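Local coordinates for E2A dna-binding protein (Human adenovirus 5, PDB 2WB0), which binds single-stranded DNA and, by forming multimers, unwinds the template without ATP during the elongation phase of adenoviral strand-displacement replication, at residues Gly215-Pro220 and Ile298-Leu303; Gln193-Gln198 and Ala271-Gln276; Arg237-Leu242 and Thr333-Arg338; Glu91-Ala96 and Val325-Lys330. All coordinates share one frame; numbering follows the deposited sequence.

Contact 1: residues Gly215-Pro220 and Ile298-Leu303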
loop_
_atom_site.group_PDB
_atom_site.type_symbol
_atom_site.label_atom_id
_atom_site.label_comp_id
_atom_site.label_asym_id
_atom_site.label_seq_id
_atom_site.Cartn_x
_atom_site.Cartn_y
_atom_site.Cartn_z
ATOM N N GLY A 215 14.689 4.252 -5.391
ATOM C CA GLY A 215 14.776 3.023 -4.595
ATOM C C GLY A 215 13.713 2.916 -3.491
ATOM O O GLY A 215 13.722 1.973 -2.751
ATOM N N HIS A 216 12.872 3.916 -3.309
ATOM C CA HIS A 216 11.808 3.858 -2.280
ATOM C C HIS A 216 10.491 3.316 -2.824
ATOM O O HIS A 216 10.076 3.685 -3.917
ATOM C CB HIS A 216 11.576 5.262 -1.725
ATOM C CG HIS A 216 12.654 5.715 -0.776
ATOM N ND1 HIS A 216 13.827 6.302 -1.206
ATOM C CD2 HIS A 216 12.720 5.677 0.576
ATOM C CE1 HIS A 216 14.597 6.559 -0.158
ATOM N NE2 HIS A 216 13.952 6.174 0.934
ATOM N N LEU A 217 9.773 2.511 -2.026
ATOM C CA LEU A 217 8.446 2.110 -2.455
ATOM C C LEU A 217 7.439 2.903 -1.592
ATOM O O LEU A 217 7.466 2.828 -0.359
ATOM C CB LEU A 217 8.243 0.581 -2.240
ATOM C CG LEU A 217 6.799 0.038 -2.373
ATOM C CD1 LEU A 217 6.200 0.277 -3.833
ATOM C CD2 LEU A 217 6.689 -1.490 -1.944
ATOM N N LEU A 218 6.521 3.596 -2.248
ATOM C CA LEU A 218 5.430 4.204 -1.540
ATOM C C LEU A 218 4.445 3.091 -1.275
ATOM O O LEU A 218 3.932 2.463 -2.224
ATOM C CB LEU A 218 4.744 5.164 -2.486
ATOM C CG LEU A 218 3.704 6.182 -2.078
ATOM C CD1 LEU A 218 2.637 6.512 -3.054
ATOM C CD2 LEU A 218 3.410 6.559 -0.607
ATOM N N MET A 219 4.171 2.870 -0.007
ATOM C CA MET A 219 3.306 1.750 0.438
ATOM C C MET A 219 2.356 2.201 1.506
ATOM O O MET A 219 2.691 3.070 2.335
ATOM C CB MET A 219 4.179 0.590 0.944
ATOM C CG MET A 219 5.040 0.908 2.249
ATOM S SD MET A 219 6.076 -0.510 2.698
ATOM C CE MET A 219 5.940 -0.337 4.448
ATOM N N PRO A 220 1.177 1.568 1.584
ATOM C CA PRO A 220 0.302 1.907 2.696
ATOM C C PRO A 220 0.688 1.177 3.985
ATOM O O PRO A 220 1.094 0.001 3.921
ATOM C CB PRO A 220 -1.087 1.437 2.206
ATOM C CG PRO A 220 -0.721 0.194 1.330
ATOM C CD PRO A 220 0.619 0.540 0.673
ATOM N N ILE A 298 -4.922 -2.048 -3.848
ATOM C CA ILE A 298 -4.313 -1.057 -4.751
ATOM C C ILE A 298 -2.926 -1.494 -5.130
ATOM O O ILE A 298 -2.150 -1.916 -4.258
ATOM C CB ILE A 298 -4.314 0.370 -4.153
ATOM C CG1 ILE A 298 -3.702 1.383 -5.151
ATOM C CG2 ILE A 298 -3.613 0.372 -2.706
ATOM C CD1 ILE A 298 -4.264 2.856 -4.857
ATOM N N SER A 299 -2.577 -1.359 -6.414
ATOM C CA SER A 299 -1.303 -1.856 -6.911
ATOM C C SER A 299 -0.346 -0.700 -6.733
ATOM O O SER A 299 -0.776 0.475 -6.667
ATOM C CB SER A 299 -1.363 -2.297 -8.412
ATOM O OG SER A 299 -1.726 -1.138 -9.238
ATOM N N ALA A 300 0.944 -0.996 -6.613
ATOM C CA ALA A 300 1.928 0.087 -6.402
ATOM C C ALA A 300 1.963 1.218 -7.470
ATOM O O ALA A 300 2.061 2.383 -7.129
ATOM C CB ALA A 300 3.374 -0.505 -6.166
ATOM N N PRO A 301 1.887 0.887 -8.732
ATOM C CA PRO A 301 1.812 2.029 -9.671
ATOM C C PRO A 301 0.571 2.865 -9.551
ATOM O O PRO A 301 0.694 4.091 -9.739
ATOM C CB PRO A 301 1.849 1.385 -11.055
ATOM C CG PRO A 301 2.384 -0.087 -10.778
ATOM C CD PRO A 301 1.829 -0.419 -9.428
ATOM N N ASP A 302 -0.601 2.259 -9.255
ATOM C CA ASP A 302 -1.844 3.033 -9.099
ATOM C C ASP A 302 -1.730 3.833 -7.841
ATOM O O ASP A 302 -2.255 4.938 -7.805
ATOM C CB ASP A 302 -3.093 2.101 -9.063
ATOM C CG ASP A 302 -3.338 1.472 -10.397
ATOM O OD1 ASP A 302 -2.721 1.995 -11.366
ATOM O OD2 ASP A 302 -4.057 0.458 -10.475
ATOM N N LEU A 303 -1.035 3.316 -6.823
ATOM C CA LEU A 303 -0.861 4.111 -5.572
ATOM C C LEU A 303 -0.026 5.395 -5.813
ATOM O O LEU A 303 -0.350 6.496 -5.319
ATOM C CB LEU A 303 -0.187 3.265 -4.482
ATOM C CG LEU A 303 -0.470 3.504 -2.989
ATOM C CD1 LEU A 303 0.593 2.879 -2.062
ATOM C CD2 LEU A 303 -1.200 4.766 -2.451
HETATM O O HOH W 1 4.020 2.870 -5.084
#
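Leu303 supplies most of the apolar contact, through one methyl group. Its CD1 lies 3.6 Å from CD of Pro220 and 3.4 Å from the carbonyl O of Leu218, so that the branched end of the leucine rests on the backbone of strand 216-220 as well as on the proline ring, which meets it obliquely. Its other methyl, CD2, is a looser neighbour of Leu218, 4.3 Å from that residue's CD1. Leu218 extends with CG trans to the backbone N (chi1 -169°), and this brings CD1 to within 3.7 Å of the Leu303 carbonyl O. A second apolar patch lies one helical turn earlier. There CD1 of Leu217 touches CB of Ala300 at 3.7 Å, and the small alanine suits the first turn of a helix lying so near a strand.

Polar contact across the pair is carried by water. One water molecule donates to the O of Leu218 and to the O of Ala300, 2.9 Å from each, and so bridges one carbonyl of the strand and one of the helix's first turn.

Within 298-303 the chain changes from strand to helix. Ser299 is the N-cap, and Leu303 N bonds to Ser299 O at 2.9 Å to close the first turn. The OG of Ser299 bonds to Thr60 O, and Phe275 of strand 271-276 packs against both Pro220 and Leu303. The arrangement is a strand-to-helix junction at the edge of a three-stranded antiparallel sheet, packed against a strand of a separate two-stranded sheet in the protein's core.

Contact 2: residues Gln193-Gln198 and Ala271-Gln276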
loop_
_atom_site.group_PDB
_atom_site.type_symbol
_atom_site.label_atom_id
_atom_site.label_comp_id
_atom_site.label_asym_id
_atom_site.label_seq_id
_atom_site.Cartn_x
_atom_site.Cartn_y
_atom_site.Cartn_z
ATOM N N GLN A 193 10.525 -10.475 -7.281
ATOM C CA GLN A 193 11.537 -9.545 -7.716
ATOM C C GLN A 193 11.101 -8.847 -9.007
ATOM O O GLN A 193 11.324 -7.673 -9.170
ATOM C CB GLN A 193 12.923 -10.154 -7.876
ATOM C CG GLN A 193 13.971 -8.997 -8.210
ATOM C CD GLN A 193 15.431 -9.400 -7.910
ATOM O OE1 GLN A 193 16.075 -8.897 -6.942
ATOM N NE2 GLN A 193 15.964 -10.297 -8.747
ATOM N N VAL A 194 10.466 -9.558 -9.910
ATOM C CA VAL A 194 9.925 -8.862 -11.112
ATOM C C VAL A 194 9.073 -7.652 -10.714
ATOM O O VAL A 194 9.238 -6.579 -11.270
ATOM C CB VAL A 194 9.113 -9.824 -11.970
ATOM C CG1 VAL A 194 8.376 -9.034 -13.077
ATOM C CG2 VAL A 194 10.029 -10.839 -12.630
ATOM N N ALA A 195 8.165 -7.804 -9.732
ATOM C CA ALA A 195 7.273 -6.682 -9.304
ATOM C C ALA A 195 8.008 -5.492 -8.660
ATOM O O ALA A 195 7.605 -4.292 -8.808
ATOM C CB ALA A 195 6.212 -7.236 -8.305
ATOM N N PHE A 196 9.055 -5.788 -7.901
ATOM C CA PHE A 196 9.898 -4.693 -7.424
ATOM C C PHE A 196 10.692 -4.009 -8.548
ATOM O O PHE A 196 10.877 -2.800 -8.522
ATOM C CB PHE A 196 10.828 -5.128 -6.282
ATOM C CG PHE A 196 10.098 -5.320 -4.914
ATOM C CD1 PHE A 196 9.940 -4.269 -4.026
ATOM C CD2 PHE A 196 9.627 -6.556 -4.560
ATOM C CE1 PHE A 196 9.329 -4.436 -2.799
ATOM C CE2 PHE A 196 8.967 -6.753 -3.304
ATOM C CZ PHE A 196 8.835 -5.649 -2.431
ATOM N N LYS A 197 11.146 -4.787 -9.530
ATOM C CA LYS A 197 11.836 -4.159 -10.672
ATOM C C LYS A 197 10.873 -3.262 -11.429
ATOM O O LYS A 197 11.274 -2.217 -11.976
ATOM C CB LYS A 197 12.385 -5.239 -11.626
ATOM C CG LYS A 197 13.734 -5.821 -11.095
ATOM C CD LYS A 197 14.282 -6.906 -12.069
ATOM C CE LYS A 197 15.770 -7.197 -11.841
ATOM N NZ LYS A 197 16.110 -8.560 -12.351
ATOM N N GLN A 198 9.618 -3.716 -11.510
ATOM C CA GLN A 198 8.554 -2.995 -12.224
ATOM C C GLN A 198 8.317 -1.646 -11.565
ATOM O O GLN A 198 8.249 -0.646 -12.272
ATOM C CB GLN A 198 7.239 -3.815 -12.243
ATOM C CG GLN A 198 6.096 -3.248 -13.189
ATOM C CD GLN A 198 5.434 -1.987 -12.695
ATOM O OE1 GLN A 198 4.903 -1.178 -13.512
ATOM N NE2 GLN A 198 5.354 -1.829 -11.345
ATOM N N ALA A 271 4.920 -7.937 -13.695
ATOM C CA ALA A 271 4.255 -8.316 -12.419
ATOM C C ALA A 271 4.138 -7.025 -11.614
ATOM O O ALA A 271 5.016 -6.153 -11.712
ATOM C CB ALA A 271 5.070 -9.376 -11.590
ATOM N N LEU A 272 3.015 -6.861 -10.914
ATOM C CA LEU A 272 2.793 -5.694 -10.075
ATOM C C LEU A 272 2.809 -6.082 -8.594
ATOM O O LEU A 272 2.312 -7.131 -8.218
ATOM C CB LEU A 272 1.401 -5.113 -10.360
ATOM C CG LEU A 272 1.307 -4.047 -11.454
ATOM C CD1 LEU A 272 2.475 -3.829 -12.430
ATOM C CD2 LEU A 272 -0.049 -3.561 -11.865
ATOM N N ILE A 273 3.327 -5.177 -7.765
ATOM C CA ILE A 273 3.153 -5.305 -6.308
ATOM C C ILE A 273 1.698 -4.861 -6.067
ATOM O O ILE A 273 1.275 -3.794 -6.525
ATOM C CB ILE A 273 4.085 -4.289 -5.566
ATOM C CG1 ILE A 273 5.550 -4.710 -5.731
ATOM C CG2 ILE A 273 3.575 -4.056 -4.052
ATOM C CD1 ILE A 273 6.612 -3.707 -5.156
ATOM N N VAL A 274 0.951 -5.647 -5.308
ATOM C CA VAL A 274 -0.381 -5.281 -4.988
ATOM C C VAL A 274 -0.581 -5.286 -3.455
ATOM O O VAL A 274 -0.250 -6.276 -2.802
ATOM C CB VAL A 274 -1.384 -6.284 -5.609
ATOM C CG1 VAL A 274 -2.796 -5.938 -5.198
ATOM C CG2 VAL A 274 -1.261 -6.330 -7.159
ATOM N N PHE A 275 -1.150 -4.203 -2.902
ATOM C CA PHE A 275 -1.396 -4.039 -1.508
ATOM C C PHE A 275 -2.863 -4.385 -1.219
ATOM O O PHE A 275 -3.742 -3.842 -1.898
ATOM C CB PHE A 275 -1.142 -2.568 -1.068
ATOM C CG PHE A 275 0.280 -2.095 -1.341
ATOM C CD1 PHE A 275 1.378 -2.659 -0.650
ATOM C CD2 PHE A 275 0.496 -1.107 -2.288
ATOM C CE1 PHE A 275 2.680 -2.230 -0.930
ATOM C CE2 PHE A 275 1.805 -0.673 -2.582
ATOM C CZ PHE A 275 2.882 -1.227 -1.872
ATOM N N GLN A 276 -3.102 -5.212 -0.186
ATOM C CA GLN A 276 -4.457 -5.583 0.213
ATOM C C GLN A 276 -4.592 -5.345 1.678
ATOM O O GLN A 276 -3.689 -4.743 2.309
ATOM C CB GLN A 276 -4.799 -7.074 -0.155
ATOM C CG GLN A 276 -4.881 -7.223 -1.667
ATOM C CD GLN A 276 -4.845 -8.643 -2.171
ATOM O OE1 GLN A 276 -5.910 -9.247 -2.460
ATOM N NE2 GLN A 276 -3.666 -9.205 -2.267
HETATM O O HOH W 2 5.091 -3.141 -9.085
#
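Ala195 sets its methyl group directly on the backbone of strand 271-276, with CB 3.6 Å from both the C of Leu272 and the N of Ile273. The axes of segments 193-198 and 271-276 come within 6.3 Å, and the small alanines on both sides suit that closeness: Ala271 faces Ala195, and its carbonyl O takes a CA-H...O contact from Ala195 CA at 3.3 Å. On one flank CG1 of Val194 packs on CB of Ala271. On the other, Ile273 sends CD1 over a face of the Phe196 ring, 3.7 Å from its centroid and 16° from the normal, a CH-pi contact displaced toward the rim. CG of Phe196 lies opposite the carbonyl carbon (chi1 -74°), which brings the ring back over Ile273 although CB points away from the strand.

Segment 193-198, part of helix 189-206, crosses segment 271-276, in the middle strand of the antiparallel sheet 242-246, 271-276, 297-299, at 88°, joining parts of the two zinc-binding family regions.

Packing is more mixed toward Gln198. Bent at chi2, its chain lays the amide beside CD1 of Leu272, while OE1 bonds to Ser266 OG. Here a water bridges helix and strand: it donates to Ala195 O and accepts from Ile273 N, with a weak bond from Gln198 NE2. Val194, at the other margin, is partly exposed to solvent.

Contact 3: residues Arg237-Leu242 and Thr333-Arg338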
loop_
_atom_site.group_PDB
_atom_site.type_symbol
_atom_site.label_atom_id
_atom_site.label_comp_id
_atom_site.label_asym_id
_atom_site.label_seq_id
_atom_site.Cartn_x
_atom_site.Cartn_y
_atom_site.Cartn_z
ATOM N N ARG A 237 -1.094 -9.900 10.676
ATOM C CA ARG A 237 -0.167 -8.909 10.091
ATOM C C ARG A 237 -0.698 -7.510 10.449
ATOM O O ARG A 237 -1.890 -7.364 10.551
ATOM C CB ARG A 237 -0.161 -9.126 8.579
ATOM C CG ARG A 237 0.756 -8.135 7.791
ATOM C CD ARG A 237 0.678 -8.438 6.265
ATOM N NE ARG A 237 1.134 -9.796 5.945
ATOM C CZ ARG A 237 0.389 -10.910 5.758
ATOM N NH1 ARG A 237 -0.948 -10.935 5.854
ATOM N NH2 ARG A 237 1.023 -12.060 5.467
ATOM N N GLN A 238 0.191 -6.529 10.641
ATOM C CA GLN A 238 -0.154 -5.183 11.159
ATOM C C GLN A 238 -0.000 -4.079 10.125
ATOM O O GLN A 238 -0.086 -2.879 10.436
ATOM C CB GLN A 238 0.730 -4.895 12.363
ATOM C CG GLN A 238 0.491 -5.953 13.495
ATOM C CD GLN A 238 -0.902 -5.938 14.004
ATOM O OE1 GLN A 238 -1.361 -4.909 14.495
ATOM N NE2 GLN A 238 -1.608 -7.052 13.884
ATOM N N LEU A 239 0.213 -4.455 8.869
ATOM C CA LEU A 239 0.184 -3.507 7.777
ATOM C C LEU A 239 -0.346 -4.213 6.567
ATOM O O LEU A 239 -0.324 -5.426 6.478
ATOM C CB LEU A 239 1.620 -2.974 7.390
ATOM C CG LEU A 239 2.521 -2.542 8.550
ATOM C CD1 LEU A 239 4.028 -2.856 8.342
ATOM C CD2 LEU A 239 2.258 -1.011 8.714
ATOM N N PRO A 240 -0.823 -3.456 5.580
ATOM C CA PRO A 240 -1.385 -4.081 4.371
ATOM C C PRO A 240 -0.481 -5.148 3.732
ATOM O O PRO A 240 0.766 -4.918 3.560
ATOM C CB PRO A 240 -1.551 -2.854 3.425
ATOM C CG PRO A 240 -2.097 -1.806 4.429
ATOM C CD PRO A 240 -1.155 -2.034 5.658
ATOM N N LYS A 241 -1.060 -6.321 3.382
ATOM C CA LYS A 241 -0.255 -7.356 2.788
ATOM C C LYS A 241 0.324 -6.875 1.426
ATOM O O LYS A 241 -0.335 -6.118 0.683
ATOM C CB LYS A 241 -1.107 -8.611 2.496
ATOM C CG LYS A 241 -0.251 -9.817 2.207
ATOM C CD LYS A 241 -1.231 -11.027 1.919
ATOM C CE LYS A 241 -0.550 -12.461 1.808
ATOM N NZ LYS A 241 0.346 -12.473 0.582
ATOM N N LEU A 242 1.515 -7.361 1.109
ATOM C CA LEU A 242 2.188 -7.053 -0.171
ATOM C C LEU A 242 2.315 -8.323 -0.943
ATOM O O LEU A 242 2.951 -9.263 -0.479
ATOM C CB LEU A 242 3.620 -6.474 0.111
ATOM C CG LEU A 242 4.300 -5.731 -1.023
ATOM C CD1 LEU A 242 5.460 -4.891 -0.404
ATOM C CD2 LEU A 242 4.851 -6.719 -2.067
ATOM N N THR A 333 8.625 -2.392 16.507
ATOM C CA THR A 333 7.849 -3.500 16.982
ATOM C C THR A 333 6.376 -3.256 16.775
ATOM O O THR A 333 5.629 -4.226 16.718
ATOM C CB THR A 333 8.181 -3.864 18.465
ATOM O OG1 THR A 333 7.842 -2.755 19.263
ATOM C CG2 THR A 333 9.620 -4.095 18.626
ATOM N N LYS A 334 5.942 -2.002 16.591
ATOM C CA LYS A 334 4.538 -1.806 16.293
ATOM C C LYS A 334 4.118 -2.517 15.001
ATOM O O LYS A 334 2.935 -2.808 14.842
ATOM C CB LYS A 334 4.073 -0.323 16.229
ATOM C CG LYS A 334 4.827 0.570 15.282
ATOM C CD LYS A 334 4.057 1.877 14.941
ATOM C CE LYS A 334 5.047 3.037 14.517
ATOM N NZ LYS A 334 4.433 4.425 14.356
ATOM N N HIS A 335 5.049 -2.780 14.077
ATOM C CA HIS A 335 4.629 -3.428 12.834
ATOM C C HIS A 335 4.799 -4.944 12.931
ATOM O O HIS A 335 4.501 -5.678 11.979
ATOM C CB HIS A 335 5.447 -2.930 11.615
ATOM C CG HIS A 335 5.441 -1.431 11.454
ATOM N ND1 HIS A 335 4.284 -0.709 11.277
ATOM C CD2 HIS A 335 6.450 -0.529 11.490
ATOM C CE1 HIS A 335 4.583 0.571 11.166
ATOM N NE2 HIS A 335 5.897 0.703 11.273
ATOM N N GLN A 336 5.317 -5.412 14.050
ATOM C CA GLN A 336 5.496 -6.854 14.223
ATOM C C GLN A 336 4.221 -7.676 14.125
ATOM O O GLN A 336 3.173 -7.263 14.635
ATOM C CB GLN A 336 6.122 -7.081 15.601
ATOM C CG GLN A 336 6.756 -8.375 15.780
ATOM C CD GLN A 336 7.687 -8.301 16.982
ATOM O OE1 GLN A 336 8.920 -8.244 16.864
ATOM N NE2 GLN A 336 7.085 -8.259 18.140
ATOM N N TYR A 337 4.297 -8.821 13.452
ATOM C CA TYR A 337 3.175 -9.701 13.278
ATOM C C TYR A 337 2.737 -10.139 14.681
ATOM O O TYR A 337 3.596 -10.345 15.550
ATOM C CB TYR A 337 3.642 -10.944 12.525
ATOM C CG TYR A 337 2.551 -11.851 12.113
ATOM C CD1 TYR A 337 2.122 -12.893 12.941
ATOM C CD2 TYR A 337 1.981 -11.729 10.848
ATOM C CE1 TYR A 337 1.091 -13.756 12.528
ATOM C CE2 TYR A 337 0.990 -12.604 10.416
ATOM C CZ TYR A 337 0.536 -13.590 11.280
ATOM O OH TYR A 337 -0.420 -14.432 10.830
ATOM N N ARG A 338 1.413 -10.212 14.876
ATOM C CA ARG A 338 0.860 -10.660 16.136
ATOM C C ARG A 338 0.409 -12.062 16.043
ATOM O O ARG A 338 -0.706 -12.384 15.596
ATOM C CB ARG A 338 -0.251 -9.739 16.664
ATOM C CG ARG A 338 0.302 -8.300 16.886
ATOM C CD ARG A 338 -0.769 -7.344 17.509
ATOM N NE ARG A 338 -1.093 -7.772 18.907
ATOM C CZ ARG A 338 -2.316 -8.014 19.381
ATOM N NH1 ARG A 338 -3.414 -7.869 18.627
ATOM N NH2 ARG A 338 -2.431 -8.432 20.628
HETATM O O HOH W 3 3.049 -7.262 10.393
HETATM O O HOH W 4 1.674 -1.298 11.700
HETATM O O HOH W 5 -0.020 -2.002 14.960
#
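Gln238 and His335 bring their CA atoms to 5.4 Å, and Arg237 and Tyr337 come closer still, to 4.7 Å. Neither segment forms regular strand here: 237-242 is largely irregular, while 333-335 makes a short 3-10 turn closed by Gln336 N to Thr333 O. Waters bridge the segments. One, between the two backbones, accepts from Gln238 N and donates to His335 O; another donates to Gln238 O and meets ND1 of His335 at 2.7 Å, in the plane of the imidazole.

Gln238 makes the largest single contribution to the interface. Folded at chi2 (-62°), it brings CG to 3.2 Å from the carbonyl O of Gln336 and lays its amide beside CG and CD of Arg338, with the amide and guanidinium planes 88° apart. NE2 is held by Gly236 O and Phe234 O, while OE1 receives a third water that also donates to Lys334 O, so a long amide suits a place with polar backbone on several sides. Both methyls of Leu239 approach the His335 imidazole obliquely from one side, Leu239 CD2 lying 3.3 Å from His335 ND1. Beside Arg237, CE2 of Tyr337 lies 3.4 Å from the backbone N of Arg237; that arginine's guanidinium turns elsewhere, to Cys278 O and Gly183 O.

Tyr337 stacks on Phe177, and residues 237-241 lead into strand 242-246, which pairs with strand 271-276, while 333-338 belongs to the tail beyond helix 300-315.

Contact 4: residues Glu91-Ala96 and Val325-Lys330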
loop_
_atom_site.group_PDB
_atom_site.type_symbol
_atom_site.label_atom_id
_atom_site.label_comp_id
_atom_site.label_asym_id
_atom_site.label_seq_id
_atom_site.Cartn_x
_atom_site.Cartn_y
_atom_site.Cartn_z
ATOM N N GLU A 91 -1.213 10.640 11.155
ATOM C CA GLU A 91 -0.494 11.008 9.915
ATOM C C GLU A 91 -1.523 10.768 8.805
ATOM O O GLU A 91 -2.129 9.746 8.797
ATOM C CB GLU A 91 0.778 10.193 9.757
ATOM C CG GLU A 91 1.672 10.626 8.589
ATOM C CD GLU A 91 1.103 10.059 7.261
ATOM O OE1 GLU A 91 0.541 8.916 7.291
ATOM O OE2 GLU A 91 1.196 10.727 6.238
ATOM N N PRO A 92 -1.769 11.742 7.913
ATOM C CA PRO A 92 -2.943 11.666 6.982
ATOM C C PRO A 92 -2.788 10.671 5.827
ATOM O O PRO A 92 -3.799 10.083 5.408
ATOM C CB PRO A 92 -3.041 13.086 6.370
ATOM C CG PRO A 92 -1.588 13.618 6.516
ATOM C CD PRO A 92 -1.049 13.017 7.810
ATOM N N THR A 93 -1.580 10.495 5.290
ATOM C CA THR A 93 -1.501 9.599 4.068
ATOM C C THR A 93 -1.789 8.150 4.379
ATOM O O THR A 93 -2.321 7.428 3.526
ATOM C CB THR A 93 -0.159 9.697 3.297
ATOM O OG1 THR A 93 0.909 9.168 4.073
ATOM C CG2 THR A 93 0.169 11.253 2.861
ATOM N N GLY A 94 -1.383 7.712 5.570
ATOM C CA GLY A 94 -1.487 6.301 5.978
ATOM C C GLY A 94 -0.491 5.452 5.217
ATOM O O GLY A 94 -0.732 4.258 5.015
ATOM N N CYS A 95 0.597 6.071 4.731
ATOM C CA CYS A 95 1.585 5.411 3.898
ATOM C C CYS A 95 2.977 5.722 4.456
ATOM O O CYS A 95 3.105 6.544 5.406
ATOM C CB CYS A 95 1.564 5.953 2.456
ATOM S SG CYS A 95 0.118 5.657 1.504
ATOM N N ALA A 96 3.997 5.045 3.903
ATOM C CA ALA A 96 5.440 5.245 4.211
ATOM C C ALA A 96 6.254 4.941 2.937
ATOM O O ALA A 96 5.727 4.423 1.956
ATOM C CB ALA A 96 5.959 4.384 5.443
ATOM N N VAL A 325 5.431 15.356 3.347
ATOM C CA VAL A 325 6.387 14.279 3.535
ATOM C C VAL A 325 5.632 12.997 3.893
ATOM O O VAL A 325 4.976 12.932 4.944
ATOM C CB VAL A 325 7.343 14.596 4.748
ATOM C CG1 VAL A 325 8.338 13.430 5.052
ATOM C CG2 VAL A 325 8.053 15.967 4.536
ATOM N N VAL A 326 5.720 11.965 3.038
ATOM C CA VAL A 326 5.306 10.615 3.458
ATOM C C VAL A 326 6.447 10.061 4.281
ATOM O O VAL A 326 7.576 10.022 3.771
ATOM C CB VAL A 326 5.126 9.738 2.234
ATOM C CG1 VAL A 326 4.695 8.344 2.685
ATOM C CG2 VAL A 326 4.076 10.381 1.331
ATOM N N PRO A 327 6.197 9.618 5.523
ATOM C CA PRO A 327 7.263 9.215 6.449
ATOM C C PRO A 327 8.095 8.058 5.897
ATOM O O PRO A 327 7.537 7.097 5.315
ATOM C CB PRO A 327 6.516 8.687 7.664
ATOM C CG PRO A 327 5.158 9.062 7.516
ATOM C CD PRO A 327 4.867 9.579 6.170
ATOM N N GLU A 328 9.403 8.138 6.104
ATOM C CA GLU A 328 10.268 7.059 5.681
ATOM C C GLU A 328 9.955 5.893 6.582
ATOM O O GLU A 328 9.784 6.076 7.771
ATOM C CB GLU A 328 11.743 7.460 5.814
ATOM C CG GLU A 328 12.414 7.669 4.496
ATOM C CD GLU A 328 13.458 6.565 4.201
ATOM O OE1 GLU A 328 12.973 5.331 3.941
ATOM O OE2 GLU A 328 14.677 6.825 4.176
ATOM N N PHE A 329 9.841 4.685 6.025
ATOM C CA PHE A 329 9.560 3.530 6.844
ATOM C C PHE A 329 10.782 3.131 7.655
ATOM O O PHE A 329 11.914 3.091 7.150
ATOM C CB PHE A 329 9.182 2.314 5.974
ATOM C CG PHE A 329 8.834 1.096 6.781
ATOM C CD1 PHE A 329 7.614 1.034 7.441
ATOM C CD2 PHE A 329 9.712 0.007 6.885
ATOM C CE1 PHE A 329 7.269 -0.076 8.190
ATOM C CE2 PHE A 329 9.392 -1.083 7.627
ATOM C CZ PHE A 329 8.110 -1.169 8.251
ATOM N N LYS A 330 10.545 2.829 8.907
ATOM C CA LYS A 330 11.596 2.295 9.821
ATOM C C LYS A 330 11.011 1.101 10.518
ATOM O O LYS A 330 9.883 1.207 11.027
ATOM C CB LYS A 330 11.889 3.360 10.923
ATOM C CG LYS A 330 12.391 4.701 10.373
ATOM C CD LYS A 330 12.043 5.929 11.344
ATOM C CE LYS A 330 13.283 6.517 12.034
ATOM N NZ LYS A 330 13.039 7.909 12.590
HETATM O O HOH W 6 2.478 13.078 6.193
#
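Ala96 meets Pro327 through a carbon donor: its CA lies 3.0 Å from the carbonyl O of Pro327, with an angle of 125° at the hydrogen, a close but bent CA-H...O contact. The methyl of Ala96 sits beside the same oxygen and reaches CB of Phe329 at 3.9 Å, at the edge of that ring. A small side chain suits this position, where 325-330 runs beside strand 95-99, Pro327 and Phe329 both bonding to Leu97 through their backbones; strand 95-99 in turn pairs with strand 216-220.

Val326 packs its CG1 on the chain, 3.5 Å from CA of Ala96 and 3.9 Å from CB of Cys95. With chi1 at -180°, CG1 stands trans to the backbone N, over the peptide between these two residues. CD and CG of Pro327 touch the Cys95 carbonyl O and the side chain of Glu91, which arrives from the opposite direction.

Glu91 is turned back by its bend at chi2 (-79°) and grips its own loop. OE1 accepts from Gly94 N on the syn side, and OE2 accepts from Thr93 OG1 at 2.7 Å, also syn, and from Thr93 N well above the carboxylate plane. Thr93 OG1 accepts from Cys95 N in an ST turn. A water donating to OE2 and to Val325 O links this network to the second segment.

Glycine suits position 94, where phi is positive. Three protein donors and a water around one carboxylate would probably favour its charged form and fix its rotation, which probably holds the 91-95 turn as a polar base beside Val326 and Pro327.

Contacts 1 and 2 are buried and share the sheet of strands 271-276 and 297-299, where Ala300 N probably bonds to Ile273 O; both rely on apolar packing, which in contact 2 includes a CH-pi contact, with a single water in each. Contacts 3 and 4 are only partly buried and use irregular chain from beyond helix 300-315; three waters bridge contact 3, whereas one ties a carboxylate network to the second segment in contact 4. They meet where His335 packs on Phe329. Contact 4 also joins contact 1, since Ala96 and Met219 pair in the small sheet of strands 95-99 and 216-220. Contact 3 reaches contact 2 through Lys241 and Gln276; contacts 2 and 4 stay apart.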